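Local coordinates for protein sugar kinase, pfkB family (Thermotoga maritima, PDB 2AJR) that probably transfers phosphate from ATP to a phosphorylated fructose, at residues Y241-D246 / I263-L268; W255-K260 / D323-E328. One frame throughout, in Å; residues are numbered along the deposited sequence.

Contact 1: Y241-D246 / I263-L268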
loop_
_atom_site.group_PDB
_atom_site.type_symbol
_atom_site.label_atom_id
_atom_site.label_comp_id
_atom_site.label_asym_id
_atom_site.label_seq_id
_atom_site.Cartn_x
_atom_site.Cartn_y
_atom_site.Cartn_z
ATOM N N TYR A 241 11.827 22.433 -17.104
ATOM C CA TYR A 241 11.902 22.236 -18.518
ATOM C C TYR A 241 12.717 20.986 -18.807
ATOM O O TYR A 241 13.873 20.882 -18.410
ATOM C CB TYR A 241 12.542 23.458 -19.136
ATOM C CG TYR A 241 12.666 23.339 -20.610
ATOM C CD1 TYR A 241 11.526 23.313 -21.421
ATOM C CD2 TYR A 241 13.926 23.236 -21.213
ATOM C CE1 TYR A 241 11.640 23.206 -22.797
ATOM C CE2 TYR A 241 14.044 23.124 -22.582
ATOM C CZ TYR A 241 12.905 23.110 -23.367
ATOM O OH TYR A 241 13.042 23.005 -24.713
ATOM N N GLU A 242 12.087 20.032 -19.479
ATOM C CA GLU A 242 12.727 18.783 -19.894
ATOM C C GLU A 242 13.395 18.037 -18.741
ATOM O O GLU A 242 14.508 17.539 -18.872
ATOM C CB GLU A 242 13.712 19.040 -21.025
ATOM C CG GLU A 242 13.047 19.577 -22.280
ATOM C CD GLU A 242 12.118 18.561 -22.943
ATOM O OE1 GLU A 242 10.945 18.895 -23.213
ATOM O OE2 GLU A 242 12.561 17.427 -23.209
ATOM N N VAL A 243 12.688 17.972 -17.612
ATOM C CA VAL A 243 13.070 17.133 -16.480
ATOM C C VAL A 243 14.260 17.664 -15.676
ATOM O O VAL A 243 14.158 17.787 -14.465
ATOM C CB VAL A 243 13.359 15.657 -16.933
ATOM C CG1 VAL A 243 13.476 14.718 -15.717
ATOM C CG2 VAL A 243 12.284 15.171 -17.921
ATOM N N LYS A 244 15.381 17.975 -16.328
ATOM C CA LYS A 244 16.648 18.285 -15.627
ATOM C C LYS A 244 17.166 19.715 -15.846
ATOM O O LYS A 244 18.365 19.961 -15.856
ATOM C CB LYS A 244 17.731 17.276 -16.031
ATOM C CG LYS A 244 17.964 17.157 -17.509
ATOM C CD LYS A 244 18.970 16.069 -17.798
ATOM C CE LYS A 244 18.982 15.690 -19.250
ATOM N NZ LYS A 244 19.557 16.734 -20.093
ATOM N N ASN A 245 16.251 20.650 -16.037
ATOM C CA ASN A 245 16.589 22.054 -16.174
ATOM C C ASN A 245 15.507 22.893 -15.546
ATOM O O ASN A 245 14.388 22.417 -15.300
ATOM C CB ASN A 245 16.708 22.455 -17.633
ATOM C CG ASN A 245 17.420 21.429 -18.458
ATOM O OD1 ASN A 245 18.647 21.379 -18.466
ATOM N ND2 ASN A 245 16.648 20.584 -19.160
ATOM N N ASP A 246 15.845 24.150 -15.282
ATOM C CA ASP A 246 14.905 25.095 -14.692
ATOM C C ASP A 246 15.145 26.503 -15.224
ATOM O O ASP A 246 16.274 27.003 -15.243
ATOM C CB ASP A 246 15.008 25.074 -13.163
ATOM C CG ASP A 246 14.373 23.824 -12.546
ATOM O OD1 ASP A 246 13.119 23.699 -12.554
ATOM O OD2 ASP A 246 15.134 22.973 -12.046
ATOM N N ILE A 263 20.249 12.697 -15.365
ATOM C CA ILE A 263 19.934 12.277 -14.019
ATOM C C ILE A 263 19.142 10.972 -14.101
ATOM O O ILE A 263 18.624 10.600 -15.154
ATOM C CB ILE A 263 19.151 13.368 -13.209
ATOM C CG1 ILE A 263 17.677 13.470 -13.613
ATOM C CG2 ILE A 263 19.820 14.733 -13.342
ATOM C CD1 ILE A 263 17.451 13.765 -15.045
ATOM N N ASP A 264 19.073 10.273 -12.979
ATOM C CA ASP A 264 18.389 8.991 -12.909
ATOM C C ASP A 264 16.917 9.255 -12.599
ATOM O O ASP A 264 16.554 9.595 -11.473
ATOM C CB ASP A 264 19.059 8.134 -11.825
ATOM C CG ASP A 264 18.644 6.682 -11.879
ATOM O OD1 ASP A 264 17.451 6.418 -12.168
ATOM O OD2 ASP A 264 19.514 5.814 -11.607
ATOM N N THR A 265 16.063 9.094 -13.597
ATOM C CA THR A 265 14.661 9.450 -13.436
ATOM C C THR A 265 13.940 8.564 -12.414
ATOM O O THR A 265 12.872 8.926 -11.920
ATOM C CB THR A 265 13.919 9.431 -14.781
ATOM O OG1 THR A 265 14.039 8.136 -15.377
ATOM C CG2 THR A 265 14.506 10.487 -15.715
ATOM N N SER A 266 14.529 7.422 -12.075
ATOM C CA SER A 266 13.983 6.573 -11.024
ATOM C C SER A 266 14.348 7.053 -9.608
ATOM O O SER A 266 13.730 6.630 -8.622
ATOM C CB SER A 266 14.418 5.105 -11.228
ATOM O OG SER A 266 15.793 4.911 -10.935
ATOM N N HIS A 267 15.339 7.932 -9.500
ATOM C CA HIS A 267 15.791 8.430 -8.199
ATOM C C HIS A 267 15.130 9.763 -7.834
ATOM O O HIS A 267 15.581 10.440 -6.916
ATOM C CB HIS A 267 17.317 8.622 -8.202
ATOM C CG HIS A 267 18.106 7.352 -8.296
ATOM N ND1 HIS A 267 19.481 7.331 -8.182
ATOM C CD2 HIS A 267 17.721 6.065 -8.473
ATOM C CE1 HIS A 267 19.910 6.086 -8.305
ATOM N NE2 HIS A 267 18.861 5.297 -8.472
ATOM N N LEU A 268 14.052 10.121 -8.522
ATOM C CA LEU A 268 13.482 11.462 -8.447
ATOM C C LEU A 268 12.501 11.713 -7.318
ATOM O O LEU A 268 12.088 12.871 -7.113
ATOM C CB LEU A 268 12.746 11.787 -9.749
ATOM C CG LEU A 268 13.516 12.405 -10.903
ATOM C CD1 LEU A 268 12.615 12.450 -12.102
ATOM C CD2 LEU A 268 14.009 13.801 -10.538
#
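Between Ile263 and Thr265, both of which touch Val243 across the contact, Asp264 folds its carboxylate back on its own loop, where OD1 accepts two bonds from one residue. Ser266 OG lies 2.6 Å from Asp264 OD1 and approaches from above the carboxylate plane, while Ser266 N, at 3.1 Å from the same oxygen, comes from the anti side. The backbone bond makes this an Asx turn; Asp264 OD2 is salt-bridged to Lys116.

With no hydrogen bond between the segments, the contact itself is purely apolar. Ile263 CD1 is its hub, meeting Lys244 CB at 3.7 Å and Val243 CG1 at 4.1 Å. Ile263 holds CG1 between its backbone N and carbonyl carbon, and chi1 of 76° and chi2 of -58° together bring CD1 to both partners. Val243 CG1 also comes within 4.4 Å of Leu268 CD1, and Thr265 CG2 adds a further methyl at the margin. Only the aliphatic base of Lys244 takes part, its CD also lying near Ile263 CD1 before the chain bends at chi4 (71°) and leads away.

Val243 is presented by a gamma turn, in which Lys244 N bonds Glu242 O at 2.7 Å. This turn closes the hairpin of strands 236-241 and 245-249, and Ile263 rests on Leu302 of helix 290-304, so the contact joins the hairpin tip to the loop that leads into helix 271-286.

Contact 2: W255-K260 / D323-E328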
loop_
_atom_site.group_PDB
_atom_site.type_symbol
_atom_site.label_atom_id
_atom_site.label_comp_id
_atom_site.label_asym_id
_atom_site.label_seq_id
_atom_site.Cartn_x
_atom_site.Cartn_y
_atom_site.Cartn_z
ATOM N N TRP A 255 17.161 33.347 -16.599
ATOM C CA TRP A 255 18.296 32.420 -16.719
ATOM C C TRP A 255 17.806 30.969 -16.903
ATOM O O TRP A 255 16.620 30.683 -16.711
ATOM C CB TRP A 255 19.194 32.512 -15.494
ATOM C CG TRP A 255 19.838 33.845 -15.305
ATOM C CD1 TRP A 255 21.128 34.188 -15.607
ATOM C CD2 TRP A 255 19.234 35.015 -14.749
ATOM N NE1 TRP A 255 21.354 35.492 -15.280
ATOM C CE2 TRP A 255 20.210 36.028 -14.754
ATOM C CE3 TRP A 255 17.958 35.308 -14.255
ATOM C CZ2 TRP A 255 19.953 37.313 -14.283
ATOM C CZ3 TRP A 255 17.704 36.575 -13.783
ATOM C CH2 TRP A 255 18.696 37.567 -13.800
ATOM N N LEU A 256 18.722 30.080 -17.298
ATOM C CA LEU A 256 18.443 28.652 -17.461
ATOM C C LEU A 256 19.527 27.863 -16.791
ATOM O O LEU A 256 20.696 28.015 -17.135
ATOM C CB LEU A 256 18.401 28.269 -18.930
ATOM C CG LEU A 256 18.167 26.795 -19.267
ATOM C CD1 LEU A 256 16.884 26.266 -18.619
ATOM C CD2 LEU A 256 18.128 26.617 -20.808
ATOM N N ILE A 257 19.138 27.037 -15.824
ATOM C CA ILE A 257 20.045 26.160 -15.093
ATOM C C ILE A 257 19.887 24.754 -15.681
ATOM O O ILE A 257 18.752 24.237 -15.765
ATOM C CB ILE A 257 19.695 26.115 -13.571
ATOM C CG1 ILE A 257 19.638 27.526 -12.985
ATOM C CG2 ILE A 257 20.691 25.291 -12.817
ATOM C CD1 ILE A 257 19.074 27.585 -11.610
ATOM N N ARG A 258 20.995 24.141 -16.094
ATOM C CA ARG A 258 20.939 22.797 -16.679
ATOM C C ARG A 258 21.838 21.828 -15.949
ATOM O O ARG A 258 22.979 22.169 -15.621
ATOM C CB ARG A 258 21.431 22.814 -18.105
ATOM C CG ARG A 258 20.620 23.606 -19.078
ATOM C CD ARG A 258 21.187 23.330 -20.420
ATOM N NE ARG A 258 20.469 23.983 -21.494
ATOM C CZ ARG A 258 19.508 23.424 -22.221
ATOM N NH1 ARG A 258 19.083 22.191 -21.951
ATOM N NH2 ARG A 258 18.961 24.120 -23.221
ATOM N N SER A 259 21.340 20.614 -15.727
ATOM C CA SER A 259 22.194 19.534 -15.260
ATOM C C SER A 259 23.225 19.209 -16.342
ATOM O O SER A 259 22.858 19.016 -17.487
ATOM C CB SER A 259 21.366 18.288 -14.964
ATOM O OG SER A 259 22.212 17.174 -14.743
ATOM N N LYS A 260 24.506 19.166 -15.982
ATOM C CA LYS A 260 25.569 18.813 -16.933
ATOM C C LYS A 260 25.411 17.394 -17.472
ATOM O O LYS A 260 25.919 17.091 -18.544
ATOM C CB LYS A 260 26.969 18.943 -16.299
ATOM C CG LYS A 260 27.513 20.387 -16.176
ATOM C CD LYS A 260 29.007 20.436 -15.878
ATOM C CE LYS A 260 29.432 21.821 -15.380
ATOM N NZ LYS A 260 30.919 21.957 -15.107
ATOM N N ASP A 323 29.408 21.560 -8.968
ATOM C CA ASP A 323 30.204 21.187 -10.128
ATOM C C ASP A 323 29.381 20.743 -11.346
ATOM O O ASP A 323 29.855 20.806 -12.469
ATOM C CB ASP A 323 31.091 20.009 -9.704
ATOM C CG ASP A 323 32.479 20.067 -10.292
ATOM O OD1 ASP A 323 32.621 20.379 -11.505
ATOM O OD2 ASP A 323 33.423 19.768 -9.524
ATOM N N HIS A 324 28.162 20.275 -11.119
ATOM C CA HIS A 324 27.440 19.478 -12.110
ATOM C C HIS A 324 26.258 20.205 -12.742
ATOM O O HIS A 324 25.309 19.560 -13.157
ATOM C CB HIS A 324 26.928 18.176 -11.471
ATOM C CG HIS A 324 28.002 17.339 -10.846
ATOM N ND1 HIS A 324 28.002 17.004 -9.507
ATOM C CD2 HIS A 324 29.110 16.770 -11.375
ATOM C CE1 HIS A 324 29.061 16.262 -9.241
ATOM N NE2 HIS A 324 29.756 16.112 -10.355
ATOM N N PHE A 325 26.302 21.531 -12.813
ATOM C CA PHE A 325 25.294 22.258 -13.567
ATOM C C PHE A 325 25.826 23.556 -14.136
ATOM O O PHE A 325 26.808 24.086 -13.642
ATOM C CB PHE A 325 24.025 22.484 -12.731
ATOM C CG PHE A 325 24.210 23.403 -11.559
ATOM C CD1 PHE A 325 24.100 24.779 -11.714
ATOM C CD2 PHE A 325 24.444 22.890 -10.291
ATOM C CE1 PHE A 325 24.252 25.634 -10.635
ATOM C CE2 PHE A 325 24.592 23.737 -9.193
ATOM C CZ PHE A 325 24.499 25.116 -9.370
ATOM N N THR A 326 25.185 24.050 -15.193
ATOM C CA THR A 326 25.564 25.318 -15.805
ATOM C C THR A 326 24.428 26.300 -15.642
ATOM O O THR A 326 23.297 25.901 -15.435
ATOM C CB THR A 326 25.948 25.183 -17.331
ATOM O OG1 THR A 326 24.876 24.610 -18.079
ATOM C CG2 THR A 326 27.204 24.320 -17.524
ATOM N N VAL A 327 24.740 27.589 -15.710
ATOM C CA VAL A 327 23.732 28.647 -15.820
ATOM C C VAL A 327 23.980 29.424 -17.112
ATOM O O VAL A 327 25.096 29.862 -17.372
ATOM C CB VAL A 327 23.789 29.661 -14.639
ATOM C CG1 VAL A 327 22.625 30.668 -14.748
ATOM C CG2 VAL A 327 23.785 28.947 -13.289
ATOM N N GLU A 328 22.949 29.590 -17.924
ATOM C CA GLU A 328 23.034 30.430 -19.118
ATOM C C GLU A 328 22.066 31.574 -18.894
ATOM O O GLU A 328 21.065 31.428 -18.173
ATOM C CB GLU A 328 22.607 29.660 -20.375
ATOM C CG GLU A 328 23.082 28.206 -20.433
ATOM C CD GLU A 328 22.618 27.483 -21.688
ATOM O OE1 GLU A 328 21.513 27.794 -22.158
ATOM O OE2 GLU A 328 23.375 26.621 -22.213
#
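Ile257 and Phe325 project side by side from neighbouring antiparallel strands, pointing the same way, with Ile257 CG2 3.6 Å from Phe325 CD1. With chi1 at 67°, the Phe325 ring sits above its own backbone, flanked by N and C, and turns its CD1 side to Ile257. Val327 shares this face and crosses Trp255 at a slant, its CG1 reaching Trp255 CD1 at 3.9 Å. Helix 290-304 packs against the same side: Phe298 meets both Ile257 and the Phe325 ring, Ala294 touches Ile257, and Lys295 touches Val327.

The backbones fix these orientations through an antiparallel ladder. Leu256 with Glu328 and Arg258 with Thr326 are hydrogen-bonded pairs, each closed by two N-H to O bonds, whereas Ile257-Val327 and Ser259-Phe325 are non-hydrogen-bonded pairs whose CA atoms lie 4.5 Å apart. The strand segments run at 161° to one another. Strand 325-329 thereby closes one edge of the large mixed sheet of this ribokinase-clan fold, within this chain.

On the opposite face, Leu256 and Glu328 lie side by side, with Leu256 CD2 3.8 Å from Glu328 OE1. Arg258 reaches across toward the same carboxylate, but its NE stays 4.0 Å from Glu328 OE2, a long salt bridge in which guanidinium and carboxylate planes are turned 67° apart. Beyond the strand, Lys260 N bonds His324 O at 3.0 Å, coming from above the carbonyl plane, while its extended side chain runs past the backbone of His324 to place NZ for a weak bond of 3.1 Å to Asp323 O.

In the fold
Contacts 1 and 2, with centres about 13 Å apart, meet through adjacent strands 245-249 and 254-259 of one sheet. Probable hydrogen bonds join them: Asp246 O to Ile257 N at 2.9 Å and Lys244 O to Ser259 N at 3.0 Å. Their segments alternate along the chain, since 255-260 falls between the two halves of contact 1. The magnesium site lies on the side of contact 1, which contains its ligand residue His267; Ala304, Arg307 and Glu309 complete the site. The Leu268 side chain is about 7 Å from the ion. From contact 2, the Ser259 side chain is about 12 Å from that of His267.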